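Local coordinates for protein acetyltransferase, GNAT family (Bacillus anthracis str. Sterne, PDB 3FBU) that binds coenzyme A and, as a member of the GNAT family, probably transfers the acetyl group of acetyl-CoA to an acceptor substrate, at residues 139-144 with 161-166. Residues are numbered along the deposited sequence; the frame is centred on the assembly and turned at random.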
loop_
_atom_site.group_PDB
_atom_site.type_symbol
_atom_site.label_atom_id
_atom_site.label_comp_id
_atom_site.label_asym_id
_atom_site.label_seq_id
_atom_site.Cartn_x
_atom_site.Cartn_y
_atom_site.Cartn_z
ATOM N N GLY A 139 18.106 -5.183 4.229
ATOM C CA GLY A 139 18.870 -6.164 4.997
ATOM C C GLY A 139 18.756 -6.043 6.513
ATOM O O GLY A 139 19.435 -6.748 7.237
ATOM N N MET A 140 17.872 -5.169 6.983
ATOM C CA MET A 140 17.687 -4.983 8.419
ATOM C C MET A 140 16.840 -6.114 9.015
ATOM O O MET A 140 15.983 -6.720 8.343
ATOM C CB MET A 140 17.109 -3.585 8.740
ATOM C CG MET A 140 17.843 -2.381 8.096
ATOM S SD MET A 140 17.131 -0.715 8.575
ATOM C CE MET A 140 18.003 -0.541 10.157
ATOM N N ARG A 141 17.109 -6.408 10.284
ATOM C CA ARG A 141 16.426 -7.446 11.014
ATOM C C ARG A 141 15.492 -6.813 12.039
ATOM O O ARG A 141 15.904 -5.896 12.741
ATOM C CB ARG A 141 17.424 -8.259 11.794
ATOM C CG ARG A 141 18.280 -9.201 10.997
ATOM C CD ARG A 141 19.419 -9.783 11.814
ATOM N NE ARG A 141 20.422 -8.769 12.135
ATOM C CZ ARG A 141 20.515 -8.166 13.323
ATOM N NH1 ARG A 141 19.688 -8.481 14.327
ATOM N NH2 ARG A 141 21.427 -7.241 13.508
ATOM N N ARG A 142 14.278 -7.336 12.159
ATOM C CA ARG A 142 13.368 -6.906 13.229
ATOM C C ARG A 142 13.872 -7.470 14.579
ATOM O O ARG A 142 13.890 -8.701 14.801
ATOM C CB ARG A 142 11.911 -7.311 12.960
ATOM C CG ARG A 142 10.986 -6.846 14.039
ATOM C CD ARG A 142 9.520 -7.262 13.840
ATOM N NE ARG A 142 9.006 -6.888 12.521
ATOM C CZ ARG A 142 7.867 -7.372 11.993
ATOM N NH1 ARG A 142 7.122 -8.260 12.657
ATOM N NH2 ARG A 142 7.478 -6.976 10.793
ATOM N N GLU A 143 14.312 -6.575 15.457
ATOM C CA GLU A 143 14.841 -6.950 16.777
ATOM C C GLU A 143 13.852 -6.702 17.928
ATOM O O GLU A 143 13.963 -7.302 19.017
ATOM C CB GLU A 143 16.101 -6.173 17.040
ATOM C CG GLU A 143 17.284 -6.641 16.204
ATOM C CD GLU A 143 18.584 -6.050 16.710
ATOM O OE1 GLU A 143 18.556 -4.938 17.261
ATOM O OE2 GLU A 143 19.652 -6.688 16.545
ATOM N N GLY A 144 12.882 -5.843 17.688
ATOM C CA GLY A 144 11.921 -5.487 18.716
ATOM C C GLY A 144 10.541 -5.124 18.244
ATOM O O GLY A 144 10.359 -4.629 17.127
ATOM N N TYR A 161 11.255 -2.205 15.863
ATOM C CA TYR A 161 12.628 -1.780 15.886
ATOM C C TYR A 161 13.460 -2.747 15.034
ATOM O O TYR A 161 13.470 -3.959 15.281
ATOM C CB TYR A 161 13.086 -1.841 17.324
ATOM C CG TYR A 161 14.391 -1.230 17.653
ATOM C CD1 TYR A 161 14.470 -0.044 18.378
ATOM C CD2 TYR A 161 15.597 -1.874 17.294
ATOM C CE1 TYR A 161 15.703 0.472 18.738
ATOM C CE2 TYR A 161 16.807 -1.356 17.639
ATOM C CZ TYR A 161 16.854 -0.183 18.368
ATOM O OH TYR A 161 18.108 0.296 18.695
ATOM N N TYR A 162 14.119 -2.187 14.044
ATOM C CA TYR A 162 14.987 -2.920 13.129
ATOM C C TYR A 162 16.432 -2.496 13.286
ATOM O O TYR A 162 16.720 -1.350 13.666
ATOM C CB TYR A 162 14.549 -2.653 11.683
ATOM C CG TYR A 162 13.362 -3.443 11.226
ATOM C CD1 TYR A 162 12.085 -3.106 11.646
ATOM C CD2 TYR A 162 13.506 -4.566 10.400
ATOM C CE1 TYR A 162 11.004 -3.819 11.231
ATOM C CE2 TYR A 162 12.406 -5.283 9.987
ATOM C CZ TYR A 162 11.158 -4.904 10.416
ATOM O OH TYR A 162 10.013 -5.576 10.048
ATOM N N ALA A 163 17.365 -3.406 12.967
ATOM C CA ALA A 163 18.777 -3.101 13.062
ATOM C C ALA A 163 19.584 -3.870 12.018
ATOM O O ALA A 163 19.192 -4.967 11.579
ATOM C CB ALA A 163 19.320 -3.426 14.459
ATOM N N ILE A 164 20.716 -3.282 11.669
ATOM C CA ILE A 164 21.720 -3.969 10.847
ATOM C C ILE A 164 23.103 -3.680 11.380
ATOM O O ILE A 164 23.406 -2.560 11.827
ATOM C CB ILE A 164 21.549 -3.617 9.365
ATOM C CG1 ILE A 164 22.450 -4.491 8.479
ATOM C CG2 ILE A 164 21.813 -2.084 9.097
ATOM C CD1 ILE A 164 22.132 -4.335 6.942
ATOM N N LEU A 165 23.942 -4.714 11.345
ATOM C CA LEU A 165 25.304 -4.653 11.845
ATOM C C LEU A 165 26.340 -4.567 10.712
ATOM O O LEU A 165 26.061 -4.985 9.587
ATOM C CB LEU A 165 25.579 -5.873 12.692
ATOM C CG LEU A 165 24.913 -5.927 14.075
ATOM C CD1 LEU A 165 24.904 -7.340 14.622
ATOM C CD2 LEU A 165 25.622 -4.974 15.036
ATOM N N GLU A 166 27.492 -4.003 11.052
ATOM C CA GLU A 166 28.660 -3.888 10.146
ATOM C C GLU A 166 29.028 -5.213 9.479
ATOM O O GLU A 166 29.399 -5.226 8.316
ATOM C CB GLU A 166 29.896 -3.303 10.864
ATOM C CG GLU A 166 30.308 -3.977 12.172
ATOM C CD GLU A 166 31.529 -3.319 12.825
ATOM O OE1 GLU A 166 32.537 -3.064 12.110
ATOM O OE2 GLU A 166 31.511 -3.071 14.052
#
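Arg-141 and Ala-163 form an antiparallel hydrogen-bonded pair, the N of Arg-141 reaching the O of Ala-163 at 2.8 Å and 177°, and beyond it a classic beta bulge sets Glu-143 and Gly-144 against Tyr-161. The evidence for the bulge is the forked acceptor: Tyr-161 O takes Glu-143 N at 2.8 Å, nearly in line with the carbonyl, and Gly-144 N at 3.1 Å on an in-plane lone pair. On the face carrying Arg-142 and Tyr-162, Arg-142 CB lies over the phenol ring, 3.8 Å from its centroid, a CH-pi contact. With CG anti to the backbone N (chi1 -179°) and a bend at chi3, the chain runs past this ring until NE and NH2 grip Tyr-162 OH side-on, each at 3.0 Å; guanidinium and ring planes stand 81° apart. Glu-136 of helix 129-137 also hydrogen-bonds that hydroxyl. On the other face, Arg-141 NH1 makes a salt bridge along its own strand to Glu-143 OE2 at 2.9 Å, while OE1 pairs with Arg-119 and packs on Ala-163 CB. Just before the Arg-141/Ala-163 pair, Met-140 CG meets Ile-164 CG2 at 4.1 Å, the two side chains crossing at about a right angle. Tyr-162 OH thus joins this hairpin edge of the GNAT sheet to helix 129-137 on one face, and on the other Glu-143 reaches over Ala-163 to strand 119-124; held by two arginines, its carboxylate probably stays ionised.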